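Local coordinates for protein aminoglycoside N(6')-acetyltransferase type 1 (Salmonella choleraesuis, PDB 2VBQ) that transfers the acetyl group of acetyl-CoA to the 6'-amino group of aminoglycosides, conferring resistance to antibiotics such as amikacin and tobramycin, at residues Ala80-Asp85 and Gln121-Asn126; Cys90-Val95 and Gly128-Ala133; Ile101-Ser106 and Lys114-Ala119. One frame throughout, in Å; residues are numbered along the deposited sequence.

Contact 1: residues Ala80-Asp85 and Gln121-Asn126; sequences ASIRHD and QRWGTN
Trp123 of the helix lays its indole against Ala80, Ser81 and Ile82 at the end of strand 73-83. From CB, which heads toward the strand, the side chain leaves with CG anti to the backbone N (chi1 180°), which carries the six-membered ring across to the strand while the pyrrole part stays back. Trp123 CE3 lies 4.1 Å from Ala80 CB and about as close to Ile82 CD1. One bond further, Trp123 CZ3 comes closer to the same alanine methyl, 3.8 Å from Ala80 CB, and its rim also meets the backbone at Ser81 C. The leading corner, Trp123 CH2, lies 3.4 Å from Ile82 CG1, a close fit. Above one face stands Ile82 CD1, 3.9 Å from the centroid of the six-membered ring and 26° off its normal, a CH-pi contact. This is the packing of the helix on the central sheet of the GNAT fold, with the axes of these short segments 9.4 Å apart and inclined by 25°. Ile82 CD1 also packs on the backbone of the helix, 4.1 Å from Gly124 CA. Val96 and Ala64, on the two strands flanking 73-83, also touch the indole. Ser81 points away from the helix, and its OG is hydrogen-bonded to the substrate-binding Glu99.

Contact 2: residues Cys90-Val95 and Gly128-Ala133; sequences CDSSPV and GCREMA
Glu131 reaches from the start of its strand to Asp91 and Ser92, where two backbone amides and the Ser92 hydroxyl grip its carboxylate. Asp91 N donates to the syn lone pair of Glu131 OE2 over 3.1 Å, nearly straight at 169°; its second, weak bond goes to OE1. Glu131 OE1 takes two donors from one face of its plane: Ser92 N at 2.8 Å, and Ser92 OG at 2.6 Å from well above the plane. Ser92 chi1, 58°, places OG between its own N and carbonyl carbon, which brings the hydroxyl to the same side as the amide. Farther out, Ser92 CB lies over a face of the Arg130 guanidinium, 3.3 Å from Arg130 NH2, and a water links Pro94 O to Arg130 N. Beside the carboxylate, Ala133 CB receives Cys90 SG at 3.8 Å and Val95 CG1. Toward the start of 128-133, Pro94, after a cis peptide bond, sets CG 4.0 Å from Cys129 SG. Asp91 OD2 and Glu131 OE2 are 4.2 Å apart, yet both form salt bridges with Arg162 of the second subunit, whose strand extends the sheet through Met132 and Ala133. The shared arginine probably offsets their repulsion, coupling loop and strand to the dimer interface.

Contact 3: residues Ile101-Ser106 and Lys114-Ala119; sequences IFVLPS and KQLIAA
Ile101 sets its CD1 methyl against Leu116 and Ile117 of the helix. CG1 is anti to the backbone N (chi1 -166°) and the chain stays extended to its end, which gives the methyl its reach. Ile101 CD1 comes to 3.6 Å from Ile117 CG1, and to 3.8 Å from the terminal methyl CD1 of Ile117. The two isoleucines cross at about a right angle, and the Ile101 methyl touches both of these Ile117 carbons. On the Leu116 side the same Ile101 CD1 meets the root of the side chain, 4.0 Å from Leu116 CB. Two residues along the strand, Val103 also points toward the helix and adds a looser contact, its CG2 4.2 Å from Leu116 CD1. The strand and helix are the first two elements of the beta-alpha-beta unit formed by strand 95-103, helix 112-126 and strand 131-136, central to the GNAT fold. The axes of these short segments run 9.8 Å apart at 148°, the helix heading back against the strand. Between them the chain turns through the segment that, in this family, wraps the pyrophosphate of CoA. Both segments belong to the acetyl-CoA site: the backbone N atoms of Ile101, Val103 and Lys114 each donate a hydrogen bond to the bound bisubstrate analogue. Phe102 turns away from the helix and packs on Leu37 and Leu41 of helix 31-41, on the other face of the sheet. Ile23 of strand 21-25 touches Leu116, and Leu150 and Phe152 border Ile117.

Overall arrangement
Contacts 1 and 3 both seat helix 112-126 on the sheet, near its C-terminal end on strand 73-83 and near its start on strand 95-103, with centres about 17 Å apart. Both are buried and apolar, but contact 1 relies on an indole and contact 3 on aliphatic methyls beside the bound bisubstrate analogue, in the acetyl-CoA site. Contact 2, farther from the centre of the chain, is also largely buried but has exposed residues at its margin; it is the polar one, built round a carboxylate at the subunit interface. It adjoins contact 1: Arg83 N and Val95 O lie 2.7 Å apart, a probable hydrogen bond. Met132 CE meets Ile117 CG2 at 3.9 Å, joining contact 2 to contact 3.

Contact 1: residues Ala80-Asp85 and Gln121-Asn126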
loop_
_atom_site.group_PDB
_atom_site.type_symbol
_atom_site.label_atom_id
_atom_site.label_comp_id
_atom_site.label_asym_id
_atom_site.label_seq_id
_atom_site.Cartn_x
_atom_site.Cartn_y
_atom_site.Cartn_z
ATOM N N ALA A 80 -10.373 8.717 0.592
ATOM C CA ALA A 80 -8.972 8.965 0.215
ATOM C C ALA A 80 -8.073 8.984 1.457
ATOM O O ALA A 80 -8.544 9.205 2.572
ATOM C CB ALA A 80 -8.849 10.254 -0.569
ATOM N N SER A 81 -6.796 8.697 1.260
ATOM C CA SER A 81 -5.815 8.826 2.317
ATOM C C SER A 81 -4.563 9.503 1.783
ATOM O O SER A 81 -4.343 9.561 0.568
ATOM C CB SER A 81 -5.421 7.435 2.831
ATOM O OG SER A 81 -4.769 6.702 1.791
ATOM N N ILE A 82 -3.735 9.980 2.713
ATOM C CA ILE A 82 -2.355 10.352 2.419
ATOM C C ILE A 82 -1.487 9.255 3.033
ATOM O O ILE A 82 -1.423 9.093 4.272
ATOM C CB ILE A 82 -1.965 11.686 3.063
ATOM C CG1 ILE A 82 -2.969 12.797 2.689
ATOM C CG2 ILE A 82 -0.468 12.024 2.695
ATOM C CD1 ILE A 82 -3.067 13.114 1.215
ATOM N N ARG A 83 -0.828 8.507 2.167
ATOM C CA ARG A 83 -0.085 7.342 2.592
ATOM C C ARG A 83 1.403 7.672 2.660
ATOM O O ARG A 83 1.961 8.187 1.701
ATOM C CB ARG A 83 -0.299 6.159 1.629
ATOM C CG ARG A 83 -1.665 5.478 1.746
ATOM C CD ARG A 83 -1.556 4.124 1.062
ATOM N NE ARG A 83 -2.807 3.395 0.871
ATOM C CZ ARG A 83 -2.893 2.245 0.188
ATOM N NH1 ARG A 83 -1.802 1.702 -0.349
ATOM N NH2 ARG A 83 -4.059 1.631 0.039
ATOM N N HIS A 84 2.013 7.391 3.811
ATOM C CA HIS A 84 3.486 7.406 3.955
ATOM C C HIS A 84 4.132 6.026 3.717
ATOM O O HIS A 84 5.338 5.953 3.473
ATOM C CB HIS A 84 3.907 7.934 5.324
ATOM C CG HIS A 84 3.749 9.418 5.482
ATOM N ND1 HIS A 84 4.719 10.325 5.092
ATOM C CD2 HIS A 84 2.741 10.151 6.018
ATOM C CE1 HIS A 84 4.308 11.550 5.369
ATOM N NE2 HIS A 84 3.107 11.475 5.925
ATOM N N ASP A 85 3.352 4.944 3.814
ATOM C CA ASP A 85 3.887 3.600 3.518
ATOM C C ASP A 85 4.308 3.592 2.034
ATOM O O ASP A 85 3.780 4.375 1.227
ATOM C CB ASP A 85 2.840 2.494 3.684
ATOM C CG ASP A 85 2.336 2.316 5.116
ATOM O OD1 ASP A 85 2.900 2.850 6.089
ATOM O OD2 ASP A 85 1.324 1.605 5.262
ATOM N N GLN A 121 -7.641 14.434 -5.775
ATOM C CA GLN A 121 -6.407 15.040 -6.324
ATOM C C GLN A 121 -6.087 16.419 -5.753
ATOM O O GLN A 121 -4.936 16.681 -5.349
ATOM C CB GLN A 121 -6.447 15.102 -7.862
ATOM C CG GLN A 121 -5.085 15.500 -8.477
ATOM C CD GLN A 121 -5.101 15.529 -9.990
ATOM O OE1 GLN A 121 -5.714 14.683 -10.639
ATOM N NE2 GLN A 121 -4.423 16.514 -10.563
ATOM N N ARG A 122 -7.097 17.288 -5.726
ATOM C CA ARG A 122 -7.013 18.646 -5.160
ATOM C C ARG A 122 -6.571 18.579 -3.681
ATOM O O ARG A 122 -5.614 19.236 -3.266
ATOM C CB ARG A 122 -8.386 19.337 -5.307
ATOM C CG ARG A 122 -8.492 20.827 -4.902
ATOM C CD ARG A 122 -9.958 21.336 -5.032
ATOM N NE ARG A 122 -10.516 20.909 -6.328
ATOM C CZ ARG A 122 -11.680 20.278 -6.543
ATOM N NH1 ARG A 122 -12.526 20.005 -5.545
ATOM N NH2 ARG A 122 -12.000 19.929 -7.786
ATOM N N TRP A 123 -7.258 17.742 -2.900
ATOM C CA TRP A 123 -6.894 17.504 -1.513
ATOM C C TRP A 123 -5.418 17.024 -1.365
ATOM O O TRP A 123 -4.633 17.575 -0.556
ATOM C CB TRP A 123 -7.890 16.505 -0.875
ATOM C CG TRP A 123 -7.610 16.185 0.560
ATOM C CD1 TRP A 123 -7.712 17.041 1.631
ATOM C CD2 TRP A 123 -7.207 14.921 1.089
ATOM N NE1 TRP A 123 -7.383 16.382 2.783
ATOM C CE2 TRP A 123 -7.063 15.081 2.481
ATOM C CE3 TRP A 123 -6.936 13.668 0.521
ATOM C CZ2 TRP A 123 -6.652 14.034 3.320
ATOM C CZ3 TRP A 123 -6.545 12.624 1.350
ATOM C CH2 TRP A 123 -6.414 12.813 2.750
ATOM N N GLY A 124 -5.040 16.020 -2.138
ATOM C CA GLY A 124 -3.682 15.486 -2.032
ATOM C C GLY A 124 -2.618 16.478 -2.502
ATOM O O GLY A 124 -1.517 16.571 -1.916
ATOM N N THR A 125 -2.935 17.213 -3.568
ATOM C CA THR A 125 -2.041 18.255 -4.073
ATOM C C THR A 125 -1.824 19.342 -3.026
ATOM O O THR A 125 -0.682 19.748 -2.778
ATOM C CB THR A 125 -2.547 18.832 -5.426
ATOM O OG1 THR A 125 -2.434 17.797 -6.416
ATOM C CG2 THR A 125 -1.739 20.071 -5.884
ATOM N N ASN A 126 -2.896 19.777 -2.376
ATOM C CA ASN A 126 -2.763 20.796 -1.334
ATOM C C ASN A 126 -1.992 20.321 -0.081
ATOM O O ASN A 126 -1.455 21.142 0.685
ATOM C CB ASN A 126 -4.138 21.346 -0.950
ATOM C CG ASN A 126 -4.645 22.388 -1.929
ATOM O OD1 ASN A 126 -5.834 22.726 -1.935
ATOM N ND2 ASN A 126 -3.743 22.910 -2.770
#

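Contact 2: residues Cys90-Val95 and Gly128-Ala133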
loop_
_atom_site.group_PDB
_atom_site.type_symbol
_atom_site.label_atom_id
_atom_site.label_comp_id
_atom_site.label_asym_id
_atom_site.label_seq_id
_atom_site.Cartn_x
_atom_site.Cartn_y
_atom_site.Cartn_z
ATOM N N CYS A 90 4.849 3.800 -7.239
ATOM C CA CYS A 90 5.157 5.209 -6.976
ATOM C C CYS A 90 6.629 5.398 -6.641
ATOM O O CYS A 90 7.254 4.490 -6.122
ATOM C CB CYS A 90 4.265 5.744 -5.837
ATOM S SG CYS A 90 2.497 5.781 -6.294
ATOM N N ASP A 91 7.158 6.585 -6.925
ATOM C CA ASP A 91 8.558 6.927 -6.649
ATOM C C ASP A 91 8.717 7.920 -5.525
ATOM O O ASP A 91 9.831 8.109 -5.030
ATOM C CB ASP A 91 9.248 7.503 -7.896
ATOM C CG ASP A 91 9.161 6.586 -9.074
ATOM O OD1 ASP A 91 9.462 5.375 -8.924
ATOM O OD2 ASP A 91 8.791 7.077 -10.169
ATOM N N SER A 92 7.637 8.578 -5.120
ATOM C CA SER A 92 7.761 9.605 -4.083
ATOM C C SER A 92 6.901 9.275 -2.878
ATOM O O SER A 92 6.176 8.277 -2.891
ATOM C CB SER A 92 7.445 11.003 -4.644
ATOM O OG SER A 92 6.136 11.038 -5.181
ATOM N N SER A 93 7.016 10.099 -1.839
ATOM C CA SER A 93 6.266 9.925 -0.600
ATOM C C SER A 93 6.089 11.291 0.059
ATOM O O SER A 93 7.010 12.106 0.054
ATOM C CB SER A 93 6.929 8.875 0.335
ATOM O OG SER A 93 6.113 8.546 1.448
ATOM N N PRO A 94 4.888 11.576 0.598
ATOM C CA PRO A 94 3.724 10.710 0.686
ATOM C C PRO A 94 2.925 10.694 -0.634
ATOM O O PRO A 94 3.226 11.469 -1.561
ATOM C CB PRO A 94 2.891 11.358 1.813
ATOM C CG PRO A 94 3.145 12.814 1.628
ATOM C CD PRO A 94 4.607 12.916 1.164
ATOM N N VAL A 95 1.927 9.813 -0.690
ATOM C CA VAL A 95 1.100 9.616 -1.885
ATOM C C VAL A 95 -0.378 9.767 -1.485
ATOM O O VAL A 95 -0.784 9.277 -0.410
ATOM C CB VAL A 95 1.366 8.207 -2.528
ATOM C CG1 VAL A 95 0.389 7.908 -3.674
ATOM C CG2 VAL A 95 2.800 8.108 -3.024
ATOM N N GLY A 128 0.684 18.498 -0.437
ATOM C CA GLY A 128 2.026 18.255 -0.944
ATOM C C GLY A 128 2.307 16.872 -1.504
ATOM O O GLY A 128 3.472 16.439 -1.531
ATOM N N CYS A 129 1.277 16.154 -1.958
ATOM C CA CYS A 129 1.551 14.886 -2.642
ATOM C C CYS A 129 1.903 15.089 -4.127
ATOM O O CYS A 129 1.242 15.854 -4.827
ATOM C CB CYS A 129 0.378 13.886 -2.510
ATOM S SG CYS A 129 -0.037 13.465 -0.785
ATOM N N ARG A 130 2.933 14.386 -4.598
ATOM C CA ARG A 130 3.344 14.485 -6.016
ATOM C C ARG A 130 2.635 13.471 -6.900
ATOM O O ARG A 130 2.539 13.660 -8.108
ATOM C CB ARG A 130 4.869 14.362 -6.165
ATOM C CG ARG A 130 5.646 15.375 -5.324
ATOM C CD ARG A 130 7.110 15.608 -5.803
ATOM N NE ARG A 130 8.076 14.620 -5.303
ATOM C CZ ARG A 130 8.452 14.491 -4.027
ATOM N NH1 ARG A 130 7.927 15.264 -3.075
ATOM N NH2 ARG A 130 9.353 13.568 -3.695
ATOM N N GLU A 131 2.123 12.403 -6.289
ATOM C CA GLU A 131 1.520 11.306 -7.028
ATOM C C GLU A 131 0.194 10.931 -6.374
ATOM O O GLU A 131 0.050 11.010 -5.142
ATOM C CB GLU A 131 2.438 10.077 -7.031
ATOM C CG GLU A 131 3.715 10.204 -7.865
ATOM C CD GLU A 131 4.751 9.126 -7.530
ATOM O OE1 GLU A 131 5.102 8.962 -6.341
ATOM O OE2 GLU A 131 5.213 8.428 -8.443
ATOM N N MET A 132 -0.752 10.532 -7.214
ATOM C CA MET A 132 -1.991 9.910 -6.782
ATOM C C MET A 132 -1.984 8.473 -7.262
ATOM O O MET A 132 -1.571 8.184 -8.396
ATOM C CB MET A 132 -3.207 10.675 -7.333
ATOM C CG MET A 132 -4.585 10.002 -7.083
ATOM S SD MET A 132 -5.971 11.139 -7.303
ATOM C CE MET A 132 -5.736 11.550 -9.037
ATOM N N ALA A 133 -2.418 7.566 -6.396
ATOM C CA ALA A 133 -2.498 6.157 -6.750
ATOM C C ALA A 133 -3.816 5.514 -6.328
ATOM O O ALA A 133 -4.609 6.098 -5.546
ATOM C CB ALA A 133 -1.306 5.385 -6.179
HETATM O O HOH W 1 4.893 13.361 -2.641
#

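Contact 3: residues Ile101-Ser106 and Lys114-Ala119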
loop_
_atom_site.group_PDB
_atom_site.type_symbol
_atom_site.label_atom_id
_atom_site.label_comp_id
_atom_site.label_asym_id
_atom_site.label_seq_id
_atom_site.Cartn_x
_atom_site.Cartn_y
_atom_site.Cartn_z
ATOM N N ILE A 101 -14.223 4.088 -4.117
ATOM C CA ILE A 101 -15.054 4.961 -4.918
ATOM C C ILE A 101 -16.295 4.191 -5.391
ATOM O O ILE A 101 -16.207 3.020 -5.809
ATOM C CB ILE A 101 -14.271 5.624 -6.096
ATOM C CG1 ILE A 101 -15.073 6.786 -6.695
ATOM C CG2 ILE A 101 -13.856 4.557 -7.156
ATOM C CD1 ILE A 101 -14.262 7.813 -7.436
ATOM N N PHE A 102 -17.436 4.870 -5.330
ATOM C CA PHE A 102 -18.723 4.272 -5.670
ATOM C C PHE A 102 -19.689 5.352 -6.095
ATOM O O PHE A 102 -19.798 6.390 -5.434
ATOM C CB PHE A 102 -19.290 3.502 -4.463
ATOM C CG PHE A 102 -20.714 2.999 -4.670
ATOM C CD1 PHE A 102 -20.957 1.757 -5.289
ATOM C CD2 PHE A 102 -21.799 3.759 -4.237
ATOM C CE1 PHE A 102 -22.311 1.288 -5.483
ATOM C CE2 PHE A 102 -23.124 3.315 -4.427
ATOM C CZ PHE A 102 -23.369 2.076 -5.046
ATOM N N VAL A 103 -20.395 5.109 -7.193
ATOM C CA VAL A 103 -21.459 5.993 -7.661
ATOM C C VAL A 103 -22.699 5.126 -7.842
ATOM O O VAL A 103 -22.586 4.009 -8.364
ATOM C CB VAL A 103 -21.094 6.707 -9.001
ATOM C CG1 VAL A 103 -22.269 7.540 -9.557
ATOM C CG2 VAL A 103 -19.847 7.590 -8.825
ATOM N N LEU A 104 -23.848 5.605 -7.363
ATOM C CA LEU A 104 -25.094 4.825 -7.475
ATOM C C LEU A 104 -25.353 4.437 -8.931
ATOM O O LEU A 104 -25.147 5.268 -9.828
ATOM C CB LEU A 104 -26.290 5.639 -6.970
ATOM C CG LEU A 104 -26.402 5.795 -5.447
ATOM C CD1 LEU A 104 -27.407 6.859 -5.104
ATOM C CD2 LEU A 104 -26.772 4.488 -4.787
ATOM N N PRO A 105 -25.810 3.189 -9.164
ATOM C CA PRO A 105 -26.100 2.693 -10.530
ATOM C C PRO A 105 -26.818 3.707 -11.437
ATOM O O PRO A 105 -26.339 3.944 -12.545
ATOM C CB PRO A 105 -26.921 1.424 -10.276
ATOM C CG PRO A 105 -26.329 0.896 -9.008
ATOM C CD PRO A 105 -26.054 2.137 -8.152
ATOM N N SER A 106 -27.865 4.377 -10.932
ATOM C CA SER A 106 -28.697 5.262 -11.751
ATOM C C SER A 106 -28.007 6.560 -12.146
ATOM O O SER A 106 -28.486 7.266 -13.045
ATOM C CB SER A 106 -30.028 5.599 -11.070
ATOM O OG SER A 106 -30.786 4.428 -10.828
ATOM N N LYS A 114 -15.351 11.143 -12.037
ATOM C CA LYS A 114 -14.376 12.139 -12.500
ATOM C C LYS A 114 -14.236 13.309 -11.498
ATOM O O LYS A 114 -13.134 13.661 -11.074
ATOM C CB LYS A 114 -14.814 12.658 -13.866
ATOM C CG LYS A 114 -13.904 13.679 -14.510
ATOM C CD LYS A 114 -14.436 13.985 -15.885
ATOM C CE LYS A 114 -14.046 15.369 -16.317
ATOM N NZ LYS A 114 -12.638 15.373 -16.790
ATOM N N GLN A 115 -15.363 13.893 -11.120
ATOM C CA GLN A 115 -15.357 15.007 -10.190
ATOM C C GLN A 115 -14.946 14.602 -8.780
ATOM O O GLN A 115 -14.192 15.324 -8.144
ATOM C CB GLN A 115 -16.676 15.733 -10.211
ATOM C CG GLN A 115 -16.853 16.496 -11.528
ATOM C CD GLN A 115 -18.054 17.391 -11.503
ATOM O OE1 GLN A 115 -18.874 17.349 -12.425
ATOM N NE2 GLN A 115 -18.181 18.215 -10.444
ATOM N N LEU A 116 -15.386 13.426 -8.324
ATOM C CA LEU A 116 -14.913 12.882 -7.048
ATOM C C LEU A 116 -13.371 12.755 -7.022
ATOM O O LEU A 116 -12.720 13.191 -6.077
ATOM C CB LEU A 116 -15.556 11.516 -6.765
ATOM C CG LEU A 116 -16.990 11.562 -6.229
ATOM C CD1 LEU A 116 -17.674 10.165 -6.360
ATOM C CD2 LEU A 116 -16.978 12.064 -4.746
ATOM N N ILE A 117 -12.805 12.170 -8.075
ATOM C CA ILE A 117 -11.357 11.960 -8.162
ATOM C C ILE A 117 -10.582 13.302 -8.279
ATOM O O ILE A 117 -9.500 13.457 -7.702
ATOM C CB ILE A 117 -11.026 10.933 -9.310
ATOM C CG1 ILE A 117 -11.432 9.526 -8.845
ATOM C CG2 ILE A 117 -9.524 10.944 -9.719
ATOM C CD1 ILE A 117 -11.510 8.485 -9.952
ATOM N N ALA A 118 -11.162 14.262 -8.997
ATOM C CA ALA A 118 -10.624 15.626 -9.053
ATOM C C ALA A 118 -10.514 16.267 -7.663
ATOM O O ALA A 118 -9.516 16.953 -7.365
ATOM C CB ALA A 118 -11.447 16.482 -9.986
ATOM N N ALA A 119 -11.526 16.038 -6.816
ATOM C CA ALA A 119 -11.520 16.505 -5.429
ATOM C C ALA A 119 -10.434 15.807 -4.590
ATOM O O ALA A 119 -9.747 16.475 -3.800
ATOM C CB ALA A 119 -12.908 16.312 -4.777
#